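Local coordinates for protein transmembrane oligosaccharyl transferase (Archaeoglobus fulgidus, PDB 3WAJ) that belongs to the STT3/AglB family of membrane-embedded oligosaccharyl transferases, joining a many-helix transmembrane region to a globular part containing beta sheets, and carries one bound zinc ion, at residues T72-G77 / H562-A567; T176-Y181 / R403-M408; A227-A232 / N245-A250; E543-I548 / N604-V609. All coordinates share one frame; numbering follows the deposited sequence.

Overall arrangement
Following the chain from its N terminus, the loop 72-77 opens contact 1, which closes at 562-567. Inside that long span, 176-181 opens contact 2, and the short helical hairpin of contact 3 (227-232 with 245-250) is nested within it before 403-408 closes it. Contacts 2 and 3 touch through Phe-405, their centres about 10 Å apart, and knit four membrane helices together. Contact 4 opens at 543-548, so it crosses contact 1, and closes at 604-609. Contacts 1 and 4 meet through Tyr-74 and share one sheet, which ties a loop of the STT3 N-terminal range to the core domain; contact 1 lies about 48 Å from contact 2, centre to centre.

Contact 1. Residues T72-G77 / H562-A567; sequences TYYPYG and HRMPIA
Tyr-74 packs its side chain against Met-564, Pro-565 and Ile-566. CB sits 3.4 Å from Pro-565 O, and CG comes near Met-564 CB. CD1 and CE1 take the sulfur: Met-564 SD is 3.7 Å from Tyr-74 CD1, and its direction from the ring centre is 58° off the normal, an oblique Met-aromatic contact. On the other flank CD2 meets Ile-566 CD1 at 4.0 Å, a methyl at the ring edge. The phenol OH ends beyond the two segments, hydrogen-bonded to Thr-544 OG1 and Asn-604 ND2. CG of Tyr-74 points opposite to its own backbone N (chi1 -173°), which swings the ring out beside Met-564 and Ile-566, while Pro-75, joined by a cis peptide bond, sets its CB over the centre of one ring face.

The backbone adds polar links. Tyr-74 N gives a straight hydrogen bond to Pro-565 O (2.8 Å, 170° at the hydrogen), while Tyr-74 O and Ile-566 O are joined by a water that donates to both, at 2.8 and 2.9 Å. Thus the STT3-range loop is docked on the short strand 564-565 of the core domain by one direct and one water-mediated polar link, flanking an apolar grip on the ring; in this buried interface Tyr-74 N, Tyr-74 O, Ile-566 O and the phenol OH each have a partner.

Contact 2. Residues T176-Y181 / R403-M408; sequences TFLLAY and RSFPEM
Tyr-181 N donates to Leu-178 O at 2.9 Å, with a second, weak bond to Phe-177 O, and this turn, on helix 163-181, directs both Tyr-181 and Leu-178 toward Phe-405 and Pro-406. The motif is an edge-to-face aromatic pair in the helical GT-C membrane region: Phe-405, of the segment 403-408, presents its edge to a face of the Tyr-181 ring. The evidence is a centroid separation of 4.6 Å and an angle of 58° between the planes, so the rings are steeply inclined without being perpendicular. Phe-405 CD1 makes the close touch, 3.3 Å from Tyr-181 CE1. In both aromatic residues CG is trans to the backbone N (chi1 160° in Tyr-181, 172° in Phe-405), which sends each ring out across the gap between the segments.

No hydrogen bond spans the segments; the other contacts are apolar. Pro-406 CD approaches the edge of the Tyr-181 ring, 3.9 Å from CE1. Leu-178 divides its two methyls: CD2 rests 3.9 Å from Phe-405 CE1, whereas CD1 reaches toward Pro-406, 4.4 Å from its CB. Leu-178 also packs on Leu-127 and Val-131 of helix 121-131; Lys-185 makes a cation-pi contact with the Tyr-181 ring. Phe-405 also touches Phe-228, Ala-232 and Leu-246, a wedge into the neighbouring hairpin. At the phenol end, Tyr-181 OH lies 3.7 Å from Phe-405 CB.

Contact 3. Residues A227-A232 / N245-A250; sequences AFMFFA and NLSLVA
Met-229 keeps an extended chain as far as its sulfur and then bends at chi3 (59°), a turn that lays CE against Ser-247 while SD faces Ala-250. A chi1 of 164° sends the Leu-246 branch toward the other helix, where CD2 does the touching. The two long side chains run past one another in opposite directions, Met-229 CG being 4.1 Å from Leu-246 CD2. Ala-232, nearly one turn further along, takes the same methyl: its CB is 3.9 Å from Leu-246 CD2.

These residues face each other in an antiparallel helical hairpin of the membrane region, helices 221-234 and 243-261 joined by a short loop. The two short segments have axes 164° apart in direction, with a closest approach of 10.8 Å. At that wide spacing the backbones do not touch, and Met-229 spans the gap, its CE touching Ser-247 at both OG and CA, 3.6 Å from each. Its SD lies 3.7 Å from Ala-250 CB. The Ser-247 hydroxyl bonds to Arg-243 O of its own helix, one turn earlier; its contact with the CE methyl is van der Waals. Phe-294 of helix 278-303 covers both Met-229 and Ser-247, and Phe-177 of helix 163-181 packs against Leu-246.

Contact 4. Residues E543-I548 / N604-V609; sequences ETYGVI and NVKYVV
Tyr-545 offers its ring to two side chains of the neighbouring strand. Over one face lies Lys-606 CD, 4.1 Å from the Tyr-545 ring centroid and 23° off its normal, a CH-pi contact made by the extended lysine chain. Tyr-607 turns its edge toward a face of the same ring in an offset edge-to-face pair, the centroids 5.3 Å apart and the planes at 66°; Tyr-545 CE1 lies at the edge of the Tyr-607 ring, near its plane, 3.6 Å from Tyr-607 CE2. Tyr-545 CG stands between its backbone N and carbonyl carbon (chi1 55°), which places the ring beside both partners. The Tyr-545 phenol bonds to Pro-515 O and Arg-563 NE, and that of Tyr-607 to Tyr-832 OH.

The strands 546-548 and 605-609 run parallel. A beta bulge between Gly-546 and Val-547 shifts the register by one residue: Gly-546 O accepts Lys-606 N at 2.9 Å, in the carbonyl plane, and also a weak bond from Tyr-607 N. Beyond the bulge the pairing is regular, with Ile-548 N to Tyr-607 O and Val-609 N to Ile-548 O, both 2.9 Å. Ahead of it, Gly-546 N reaches Asn-604 O; Asn-604 itself is the C-prime residue of a Schellman motif ending helix 593-602. Ile-548 and Val-608 stand side by side on one face, CG2 to CG2 3.7 Å.

In the mixed sheet, strand 564-565 flanks 546-548 and strand 771-776 flanks 605-611. Phe-587 and Phe-588 of helix 584-588 pack on Ile-548 and Val-608, and Met-510 of helix 501-513 on Val-547, Tyr-607 and Val-609.

Contact 1. Residues T72-G77 / H562-A567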
loop_
_atom_site.group_PDB
_atom_site.type_symbol
_atom_site.label_atom_id
_atom_site.label_comp_id
_atom_site.label_asym_id
_atom_site.label_seq_id
_atom_site.Cartn_x
_atom_site.Cartn_y
_atom_site.Cartn_z
ATOM N N THR A 72 8.860 6.193 -11.970
ATOM C CA THR A 72 8.010 6.598 -10.857
ATOM C C THR A 72 8.598 7.777 -10.076
ATOM O O THR A 72 9.740 8.178 -10.313
ATOM C CB THR A 72 7.719 5.422 -9.934
ATOM O OG1 THR A 72 6.615 5.752 -9.090
ATOM C CG2 THR A 72 8.946 5.055 -9.107
ATOM N N TYR A 73 7.814 8.344 -9.161
ATOM C CA TYR A 73 8.251 9.538 -8.427
ATOM C C TYR A 73 8.807 10.604 -9.395
ATOM O O TYR A 73 9.896 11.167 -9.204
ATOM C CB TYR A 73 9.259 9.148 -7.316
ATOM C CG TYR A 73 9.745 10.293 -6.440
ATOM C CD1 TYR A 73 8.973 11.442 -6.250
ATOM C CD2 TYR A 73 10.985 10.229 -5.820
ATOM C CE1 TYR A 73 9.428 12.487 -5.468
ATOM C CE2 TYR A 73 11.463 11.281 -5.040
ATOM C CZ TYR A 73 10.680 12.404 -4.865
ATOM O OH TYR A 73 11.146 13.440 -4.091
ATOM N N TYR A 74 8.039 10.894 -10.435
ATOM C CA TYR A 74 8.460 11.847 -11.453
ATOM C C TYR A 74 8.563 13.273 -10.899
ATOM O O TYR A 74 7.698 13.724 -10.149
ATOM C CB TYR A 74 7.474 11.796 -12.619
ATOM C CG TYR A 74 7.882 12.623 -13.813
ATOM C CD1 TYR A 74 8.761 12.123 -14.771
ATOM C CD2 TYR A 74 7.358 13.890 -14.005
ATOM C CE1 TYR A 74 9.117 12.886 -15.886
ATOM C CE2 TYR A 74 7.712 14.658 -15.102
ATOM C CZ TYR A 74 8.593 14.153 -16.042
ATOM O OH TYR A 74 8.927 14.926 -17.151
ATOM N N PRO A 75 9.612 14.005 -11.297
ATOM C CA PRO A 75 10.655 13.573 -12.229
ATOM C C PRO A 75 11.961 13.233 -11.535
ATOM O O PRO A 75 13.021 13.604 -12.059
ATOM C CB PRO A 75 10.890 14.837 -13.049
ATOM C CG PRO A 75 10.813 15.932 -11.945
ATOM C CD PRO A 75 9.737 15.436 -10.959
ATOM N N TYR A 76 11.908 12.565 -10.389
ATOM C CA TYR A 76 13.146 12.231 -9.673
ATOM C C TYR A 76 13.532 10.764 -9.813
ATOM O O TYR A 76 14.707 10.428 -9.942
ATOM C CB TYR A 76 13.025 12.593 -8.182
ATOM C CG TYR A 76 12.680 14.043 -7.948
ATOM C CD1 TYR A 76 13.678 15.019 -7.905
ATOM C CD2 TYR A 76 11.360 14.447 -7.766
ATOM C CE1 TYR A 76 13.361 16.361 -7.689
ATOM C CE2 TYR A 76 11.038 15.798 -7.555
ATOM C CZ TYR A 76 12.051 16.732 -7.515
ATOM O OH TYR A 76 11.754 18.046 -7.303
ATOM N N GLY A 77 12.546 9.880 -9.783
ATOM C CA GLY A 77 12.841 8.459 -9.823
ATOM C C GLY A 77 12.956 7.912 -8.410
ATOM O O GLY A 77 13.215 8.663 -7.465
ATOM N N HIS A 562 1.321 2.999 -18.309
ATOM C CA HIS A 562 2.717 3.202 -18.725
ATOM C C HIS A 562 3.021 4.704 -18.855
ATOM O O HIS A 562 3.625 5.137 -19.837
ATOM C CB HIS A 562 3.025 2.495 -20.062
ATOM C CG HIS A 562 3.176 1.008 -19.958
ATOM N ND1 HIS A 562 3.418 0.205 -21.053
ATOM C CD2 HIS A 562 3.110 0.170 -18.892
ATOM C CE1 HIS A 562 3.504 -1.056 -20.667
ATOM N NE2 HIS A 562 3.323 -1.102 -19.358
ATOM N N ARG A 563 2.570 5.492 -17.880
ATOM C CA ARG A 563 2.948 6.903 -17.783
ATOM C C ARG A 563 3.653 7.143 -16.459
ATOM O O ARG A 563 3.738 6.242 -15.635
ATOM C CB ARG A 563 1.737 7.829 -17.968
ATOM C CG ARG A 563 1.159 7.769 -19.382
ATOM C CD ARG A 563 2.214 8.067 -20.481
ATOM N NE ARG A 563 1.630 8.004 -21.830
ATOM C CZ ARG A 563 1.567 6.903 -22.581
ATOM N NH1 ARG A 563 2.080 5.765 -22.128
ATOM N NH2 ARG A 563 1.001 6.942 -23.785
ATOM N N MET A 564 4.167 8.345 -16.241
ATOM C CA MET A 564 5.020 8.551 -15.076
ATOM C C MET A 564 4.349 9.393 -13.997
ATOM O O MET A 564 4.152 10.591 -14.175
ATOM C CB MET A 564 6.347 9.180 -15.505
ATOM C CG MET A 564 7.053 8.420 -16.622
ATOM S SD MET A 564 8.544 9.304 -17.133
ATOM C CE MET A 564 9.435 8.028 -18.051
ATOM N N PRO A 565 4.010 8.760 -12.860
ATOM C CA PRO A 565 3.322 9.472 -11.774
ATOM C C PRO A 565 4.269 10.303 -10.929
ATOM O O PRO A 565 5.420 9.918 -10.656
ATOM C CB PRO A 565 2.734 8.328 -10.928
ATOM C CG PRO A 565 3.734 7.209 -11.104
ATOM C CD PRO A 565 4.153 7.317 -12.570
ATOM N N ILE A 566 3.766 11.457 -10.519
ATOM C CA ILE A 566 4.474 12.352 -9.608
ATOM C C ILE A 566 4.591 11.710 -8.205
ATOM O O ILE A 566 5.600 11.869 -7.500
ATOM C CB ILE A 566 3.711 13.700 -9.543
ATOM C CG1 ILE A 566 4.331 14.707 -10.510
ATOM C CG2 ILE A 566 3.593 14.247 -8.099
ATOM C CD1 ILE A 566 3.979 14.453 -11.987
ATOM N N ALA A 567 3.554 10.973 -7.809
ATOM C CA ALA A 567 3.505 10.404 -6.467
ATOM C C ALA A 567 3.249 8.882 -6.454
ATOM O O ALA A 567 2.626 8.343 -7.374
ATOM C CB ALA A 567 2.488 11.151 -5.600
HETATM O O HOH W 1 7.177 14.268 -7.430
#

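Contact 2. Residues T176-Y181 / R403-M408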
loop_
_atom_site.group_PDB
_atom_site.type_symbol
_atom_site.label_atom_id
_atom_site.label_comp_id
_atom_site.label_asym_id
_atom_site.label_seq_id
_atom_site.Cartn_x
_atom_site.Cartn_y
_atom_site.Cartn_z
ATOM N N THR A 176 14.516 -24.395 10.391
ATOM C CA THR A 176 15.726 -24.969 9.812
ATOM C C THR A 176 16.936 -24.720 10.701
ATOM O O THR A 176 17.863 -25.531 10.752
ATOM C CB THR A 176 16.012 -24.422 8.397
ATOM O OG1 THR A 176 16.118 -22.990 8.444
ATOM C CG2 THR A 176 14.921 -24.851 7.408
ATOM N N PHE A 177 16.949 -23.579 11.384
ATOM C CA PHE A 177 18.015 -23.327 12.344
ATOM C C PHE A 177 17.932 -24.296 13.529
ATOM O O PHE A 177 18.950 -24.836 13.967
ATOM C CB PHE A 177 18.005 -21.893 12.857
ATOM C CG PHE A 177 19.085 -21.614 13.864
ATOM C CD1 PHE A 177 20.381 -21.350 13.447
ATOM C CD2 PHE A 177 18.810 -21.639 15.234
ATOM C CE1 PHE A 177 21.389 -21.121 14.370
ATOM C CE2 PHE A 177 19.813 -21.403 16.170
ATOM C CZ PHE A 177 21.105 -21.146 15.740
ATOM N N LEU A 178 16.727 -24.505 14.055
ATOM C CA LEU A 178 16.570 -25.396 15.192
ATOM C C LEU A 178 16.894 -26.817 14.759
ATOM O O LEU A 178 17.558 -27.556 15.483
ATOM C CB LEU A 178 15.178 -25.270 15.814
ATOM C CG LEU A 178 15.016 -23.942 16.560
ATOM C CD1 LEU A 178 13.649 -23.808 17.213
ATOM C CD2 LEU A 178 16.116 -23.770 17.600
ATOM N N LEU A 179 16.469 -27.177 13.555
ATOM C CA LEU A 179 16.820 -28.465 12.966
ATOM C C LEU A 179 18.341 -28.647 12.887
ATOM O O LEU A 179 18.852 -29.747 13.087
ATOM C CB LEU A 179 16.183 -28.593 11.581
ATOM C CG LEU A 179 16.112 -29.958 10.886
ATOM C CD1 LEU A 179 17.400 -30.314 10.180
ATOM C CD2 LEU A 179 15.753 -31.050 11.875
ATOM N N ALA A 180 19.070 -27.575 12.607
ATOM C CA ALA A 180 20.531 -27.671 12.553
ATOM C C ALA A 180 21.202 -27.740 13.944
ATOM O O ALA A 180 22.399 -28.017 14.037
ATOM C CB ALA A 180 21.128 -26.541 11.697
ATOM N N TYR A 181 20.433 -27.483 15.010
ATOM C CA TYR A 181 20.910 -27.654 16.397
ATOM C C TYR A 181 20.596 -29.059 16.917
ATOM O O TYR A 181 21.233 -29.535 17.851
ATOM C CB TYR A 181 20.325 -26.576 17.343
ATOM C CG TYR A 181 20.353 -26.918 18.838
ATOM C CD1 TYR A 181 19.180 -27.216 19.528
ATOM C CD2 TYR A 181 21.544 -26.929 19.554
ATOM C CE1 TYR A 181 19.194 -27.529 20.889
ATOM C CE2 TYR A 181 21.571 -27.240 20.919
ATOM C CZ TYR A 181 20.394 -27.535 21.580
ATOM O OH TYR A 181 20.426 -27.843 22.928
ATOM N N ARG A 403 12.990 -27.100 31.250
ATOM C CA ARG A 403 14.155 -26.390 30.726
ATOM C C ARG A 403 14.961 -26.620 29.447
ATOM O O ARG A 403 16.192 -26.581 29.458
ATOM C CB ARG A 403 15.229 -26.239 31.808
ATOM C CG ARG A 403 15.901 -27.540 32.215
ATOM C CD ARG A 403 16.433 -27.466 33.636
ATOM N NE ARG A 403 15.609 -26.612 34.486
ATOM C CZ ARG A 403 15.698 -26.566 35.811
ATOM N NH1 ARG A 403 16.578 -27.330 36.444
ATOM N NH2 ARG A 403 14.908 -25.758 36.503
ATOM N N SER A 404 14.253 -26.851 28.346
ATOM C CA SER A 404 14.877 -27.019 27.039
ATOM C C SER A 404 15.275 -25.822 26.184
ATOM O O SER A 404 14.811 -24.706 26.420
ATOM C CB SER A 404 13.839 -27.870 26.307
ATOM O OG SER A 404 14.247 -28.143 24.978
ATOM N N PHE A 405 16.136 -26.044 25.194
ATOM C CA PHE A 405 16.601 -24.938 24.357
ATOM C C PHE A 405 15.629 -24.543 23.233
ATOM O O PHE A 405 15.309 -23.359 23.112
ATOM C CB PHE A 405 18.006 -25.189 23.794
ATOM C CG PHE A 405 18.444 -24.166 22.776
ATOM C CD1 PHE A 405 18.272 -24.400 21.416
ATOM C CD2 PHE A 405 19.016 -22.965 23.177
ATOM C CE1 PHE A 405 18.671 -23.465 20.477
ATOM C CE2 PHE A 405 19.416 -22.017 22.241
ATOM C CZ PHE A 405 19.243 -22.268 20.889
ATOM N N PRO A 406 15.175 -25.515 22.403
ATOM C CA PRO A 406 14.240 -25.135 21.330
ATOM C C PRO A 406 13.003 -24.408 21.842
ATOM O O PRO A 406 12.596 -23.410 21.236
ATOM C CB PRO A 406 13.841 -26.480 20.720
ATOM C CG PRO A 406 15.014 -27.339 20.936
ATOM C CD PRO A 406 15.557 -26.938 22.294
ATOM N N GLU A 407 12.428 -24.893 22.940
ATOM C CA GLU A 407 11.263 -24.243 23.529
ATOM C C GLU A 407 11.607 -22.813 23.951
ATOM O O GLU A 407 10.820 -21.888 23.758
ATOM C CB GLU A 407 10.739 -25.057 24.715
ATOM C CG GLU A 407 9.381 -24.600 25.237
ATOM C CD GLU A 407 8.683 -25.658 26.091
ATOM O OE1 GLU A 407 9.129 -26.827 26.080
ATOM O OE2 GLU A 407 7.686 -25.315 26.769
ATOM N N MET A 408 12.793 -22.626 24.515
ATOM C CA MET A 408 13.210 -21.287 24.906
ATOM C C MET A 408 13.355 -20.379 23.682
ATOM O O MET A 408 12.962 -19.216 23.716
ATOM C CB MET A 408 14.518 -21.317 25.702
ATOM C CG MET A 408 14.884 -19.961 26.292
ATOM S SD MET A 408 16.598 -19.863 26.832
ATOM C CE MET A 408 17.455 -20.374 25.340
#

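Contact 3. Residues A227-A232 / N245-A250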
loop_
_atom_site.group_PDB
_atom_site.type_symbol
_atom_site.label_atom_id
_atom_site.label_comp_id
_atom_site.label_asym_id
_atom_site.label_seq_id
_atom_site.Cartn_x
_atom_site.Cartn_y
_atom_site.Cartn_z
ATOM N N ALA A 227 20.064 -13.679 20.118
ATOM C CA ALA A 227 19.433 -13.740 21.439
ATOM C C ALA A 227 19.291 -15.188 21.935
ATOM O O ALA A 227 19.396 -15.441 23.140
ATOM C CB ALA A 227 18.088 -13.015 21.446
ATOM N N PHE A 228 19.070 -16.131 21.015
ATOM C CA PHE A 228 19.020 -17.554 21.379
ATOM C C PHE A 228 20.324 -17.956 22.034
ATOM O O PHE A 228 20.330 -18.691 23.022
ATOM C CB PHE A 228 18.805 -18.477 20.164
ATOM C CG PHE A 228 17.507 -18.256 19.426
ATOM C CD1 PHE A 228 16.490 -17.474 19.961
ATOM C CD2 PHE A 228 17.309 -18.847 18.191
ATOM C CE1 PHE A 228 15.296 -17.271 19.263
ATOM C CE2 PHE A 228 16.122 -18.653 17.488
ATOM C CZ PHE A 228 15.114 -17.868 18.026
ATOM N N MET A 229 21.432 -17.492 21.467
ATOM C CA MET A 229 22.741 -17.861 21.980
ATOM C C MET A 229 23.022 -17.129 23.280
ATOM O O MET A 229 23.506 -17.727 24.241
ATOM C CB MET A 229 23.833 -17.606 20.942
ATOM C CG MET A 229 23.587 -18.354 19.645
ATOM S SD MET A 229 24.780 -17.946 18.367
ATOM C CE MET A 229 26.298 -18.428 19.193
ATOM N N PHE A 230 22.706 -15.840 23.305
ATOM C CA PHE A 230 22.872 -15.046 24.514
ATOM C C PHE A 230 22.270 -15.786 25.715
ATOM O O PHE A 230 22.973 -16.103 26.672
ATOM C CB PHE A 230 22.214 -13.678 24.350
ATOM C CG PHE A 230 22.311 -12.809 25.570
ATOM C CD1 PHE A 230 23.456 -12.065 25.815
ATOM C CD2 PHE A 230 21.262 -12.737 26.476
ATOM C CE1 PHE A 230 23.555 -11.252 26.950
ATOM C CE2 PHE A 230 21.353 -11.929 27.616
ATOM C CZ PHE A 230 22.497 -11.187 27.849
ATOM N N PHE A 231 20.982 -16.109 25.629
ATOM C CA PHE A 231 20.269 -16.754 26.733
ATOM C C PHE A 231 20.709 -18.193 27.030
ATOM O O PHE A 231 20.761 -18.586 28.191
ATOM C CB PHE A 231 18.743 -16.635 26.550
ATOM C CG PHE A 231 18.211 -15.247 26.829
ATOM C CD1 PHE A 231 18.314 -14.690 28.103
ATOM C CD2 PHE A 231 17.624 -14.490 25.821
ATOM C CE1 PHE A 231 17.834 -13.399 28.359
ATOM C CE2 PHE A 231 17.143 -13.199 26.075
ATOM C CZ PHE A 231 17.246 -12.658 27.340
ATOM N N ALA A 232 21.037 -18.970 25.998
ATOM C CA ALA A 232 21.610 -20.309 26.208
ATOM C C ALA A 232 22.937 -20.254 26.976
ATOM O O ALA A 232 23.347 -21.231 27.606
ATOM C CB ALA A 232 21.787 -21.044 24.892
ATOM N N ASN A 245 28.545 -26.467 19.525
ATOM C CA ASN A 245 27.897 -26.733 18.250
ATOM C C ASN A 245 26.784 -25.724 17.916
ATOM O O ASN A 245 26.616 -25.355 16.750
ATOM C CB ASN A 245 27.411 -28.198 18.153
ATOM C CG ASN A 245 28.533 -29.167 17.778
ATOM O OD1 ASN A 245 29.282 -28.940 16.821
ATOM N ND2 ASN A 245 28.654 -30.254 18.539
ATOM N N LEU A 246 26.043 -25.274 18.928
ATOM C CA LEU A 246 25.030 -24.228 18.740
ATOM C C LEU A 246 25.685 -23.017 18.089
ATOM O O LEU A 246 25.128 -22.404 17.177
ATOM C CB LEU A 246 24.406 -23.814 20.076
ATOM C CG LEU A 246 23.632 -22.493 20.059
ATOM C CD1 LEU A 246 22.383 -22.633 19.208
ATOM C CD2 LEU A 246 23.269 -22.023 21.451
ATOM N N SER A 247 26.888 -22.703 18.559
ATOM C CA SER A 247 27.665 -21.590 18.046
ATOM C C SER A 247 28.230 -21.857 16.653
ATOM O O SER A 247 28.154 -20.989 15.775
ATOM C CB SER A 247 28.804 -21.261 19.009
ATOM O OG SER A 247 28.315 -21.159 20.327
ATOM N N LEU A 248 28.806 -23.044 16.456
ATOM C CA LEU A 248 29.425 -23.397 15.173
ATOM C C LEU A 248 28.390 -23.375 14.033
ATOM O O LEU A 248 28.645 -22.834 12.949
ATOM C CB LEU A 248 30.159 -24.748 15.252
ATOM C CG LEU A 248 31.576 -24.738 15.847
ATOM C CD1 LEU A 248 32.133 -26.161 16.050
ATOM C CD2 LEU A 248 32.527 -23.904 14.982
ATOM N N VAL A 249 27.220 -23.946 14.303
ATOM C CA VAL A 249 26.103 -23.902 13.375
ATOM C C VAL A 249 25.750 -22.465 12.983
ATOM O O VAL A 249 25.537 -22.158 11.799
ATOM C CB VAL A 249 24.876 -24.581 13.993
ATOM C CG1 VAL A 249 23.601 -24.220 13.225
ATOM C CG2 VAL A 249 25.080 -26.073 14.015
ATOM N N ALA A 250 25.691 -21.591 13.987
ATOM C CA ALA A 250 25.398 -20.186 13.753
ATOM C C ALA A 250 26.495 -19.567 12.891
ATOM O O ALA A 250 26.202 -18.788 11.989
ATOM C CB ALA A 250 25.243 -19.443 15.066
#

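Contact 4. Residues E543-I548 / N604-V609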
loop_
_atom_site.group_PDB
_atom_site.type_symbol
_atom_site.label_atom_id
_atom_site.label_comp_id
_atom_site.label_asym_id
_atom_site.label_seq_id
_atom_site.Cartn_x
_atom_site.Cartn_y
_atom_site.Cartn_z
ATOM N N GLU A 543 12.229 13.453 -24.217
ATOM C CA GLU A 543 11.226 14.444 -23.904
ATOM C C GLU A 543 10.026 13.819 -23.120
ATOM O O GLU A 543 9.169 13.160 -23.699
ATOM C CB GLU A 543 10.820 15.048 -25.270
ATOM C CG GLU A 543 10.925 14.034 -26.527
ATOM C CD GLU A 543 12.364 13.764 -27.136
ATOM O OE1 GLU A 543 12.531 12.839 -27.979
ATOM O OE2 GLU A 543 13.334 14.472 -26.798
ATOM N N THR A 544 9.973 14.011 -21.801
ATOM C CA THR A 544 8.936 13.374 -20.970
ATOM C C THR A 544 7.894 14.314 -20.334
ATOM O O THR A 544 8.037 15.529 -20.370
ATOM C CB THR A 544 9.553 12.545 -19.820
ATOM O OG1 THR A 544 10.321 13.398 -18.955
ATOM C CG2 THR A 544 10.414 11.409 -20.358
ATOM N N TYR A 545 6.861 13.742 -19.717
ATOM C CA TYR A 545 5.902 14.534 -18.933
ATOM C C TYR A 545 5.387 13.738 -17.735
ATOM O O TYR A 545 5.473 12.505 -17.716
ATOM C CB TYR A 545 4.717 15.036 -19.796
ATOM C CG TYR A 545 3.971 13.940 -20.532
ATOM C CD1 TYR A 545 3.095 13.090 -19.864
ATOM C CD2 TYR A 545 4.135 13.763 -21.903
ATOM C CE1 TYR A 545 2.419 12.081 -20.535
ATOM C CE2 TYR A 545 3.454 12.756 -22.588
ATOM C CZ TYR A 545 2.598 11.921 -21.891
ATOM O OH TYR A 545 1.922 10.921 -22.557
ATOM N N GLY A 546 4.844 14.436 -16.739
ATOM C CA GLY A 546 4.379 13.764 -15.546
ATOM C C GLY A 546 2.869 13.705 -15.456
ATOM O O GLY A 546 2.142 14.523 -16.043
ATOM N N VAL A 547 2.406 12.717 -14.702
ATOM C CA VAL A 547 1.001 12.511 -14.454
ATOM C C VAL A 547 0.765 12.674 -12.948
ATOM O O VAL A 547 1.296 11.909 -12.128
ATOM C CB VAL A 547 0.592 11.122 -14.901
ATOM C CG1 VAL A 547 -0.913 10.878 -14.614
ATOM C CG2 VAL A 547 0.887 10.943 -16.383
ATOM N N ILE A 548 -0.036 13.671 -12.582
ATOM C CA ILE A 548 -0.247 13.970 -11.177
ATOM C C ILE A 548 -1.596 13.463 -10.642
ATOM O O ILE A 548 -2.656 13.671 -11.228
ATOM C CB ILE A 548 -0.053 15.471 -10.873
ATOM C CG1 ILE A 548 0.084 15.685 -9.365
ATOM C CG2 ILE A 548 -1.191 16.298 -11.431
ATOM C CD1 ILE A 548 0.888 16.917 -9.008
ATOM N N ASN A 604 6.696 19.309 -14.047
ATOM C CA ASN A 604 6.483 19.099 -15.470
ATOM C C ASN A 604 5.241 18.231 -15.743
ATOM O O ASN A 604 5.298 17.259 -16.517
ATOM C CB ASN A 604 7.726 18.422 -16.055
ATOM C CG ASN A 604 7.766 18.477 -17.554
ATOM O OD1 ASN A 604 7.376 19.484 -18.157
ATOM N ND2 ASN A 604 8.228 17.384 -18.178
ATOM N N VAL A 605 4.116 18.548 -15.106
ATOM C CA VAL A 605 2.955 17.694 -15.329
ATOM C C VAL A 605 2.222 18.079 -16.607
ATOM O O VAL A 605 2.149 19.255 -16.969
ATOM C CB VAL A 605 1.990 17.600 -14.108
ATOM C CG1 VAL A 605 2.608 18.192 -12.855
ATOM C CG2 VAL A 605 0.650 18.234 -14.419
ATOM N N LYS A 606 1.701 17.073 -17.296
ATOM C CA LYS A 606 0.883 17.304 -18.466
ATOM C C LYS A 606 -0.541 16.732 -18.284
ATOM O O LYS A 606 -1.491 17.155 -18.950
ATOM C CB LYS A 606 1.556 16.715 -19.707
ATOM C CG LYS A 606 0.870 17.143 -20.983
ATOM C CD LYS A 606 1.451 16.496 -22.250
ATOM C CE LYS A 606 0.947 17.287 -23.473
ATOM N NZ LYS A 606 0.897 16.452 -24.695
ATOM N N TYR A 607 -0.690 15.776 -17.378
ATOM C CA TYR A 607 -2.013 15.225 -17.080
ATOM C C TYR A 607 -2.269 15.141 -15.596
ATOM O O TYR A 607 -1.354 14.900 -14.801
ATOM C CB TYR A 607 -2.208 13.845 -17.714
ATOM C CG TYR A 607 -2.059 13.909 -19.201
ATOM C CD1 TYR A 607 -3.137 14.272 -19.998
ATOM C CD2 TYR A 607 -0.832 13.663 -19.808
ATOM C CE1 TYR A 607 -3.016 14.360 -21.360
ATOM C CE2 TYR A 607 -0.692 13.745 -21.184
ATOM C CZ TYR A 607 -1.794 14.101 -21.954
ATOM O OH TYR A 607 -1.692 14.201 -23.321
ATOM N N VAL A 608 -3.528 15.362 -15.242
ATOM C CA VAL A 608 -4.002 15.228 -13.875
ATOM C C VAL A 608 -5.034 14.095 -13.897
ATOM O O VAL A 608 -5.885 14.050 -14.788
ATOM C CB VAL A 608 -4.700 16.526 -13.405
ATOM C CG1 VAL A 608 -5.094 16.431 -11.931
ATOM C CG2 VAL A 608 -3.823 17.759 -13.660
ATOM N N VAL A 609 -4.952 13.174 -12.940
ATOM C CA VAL A 609 -5.985 12.156 -12.773
ATOM C C VAL A 609 -6.612 12.288 -11.386
ATOM O O VAL A 609 -5.914 12.216 -10.359
ATOM C CB VAL A 609 -5.441 10.730 -12.945
ATOM C CG1 VAL A 609 -6.584 9.719 -12.823
ATOM C CG2 VAL A 609 -4.703 10.569 -14.288
#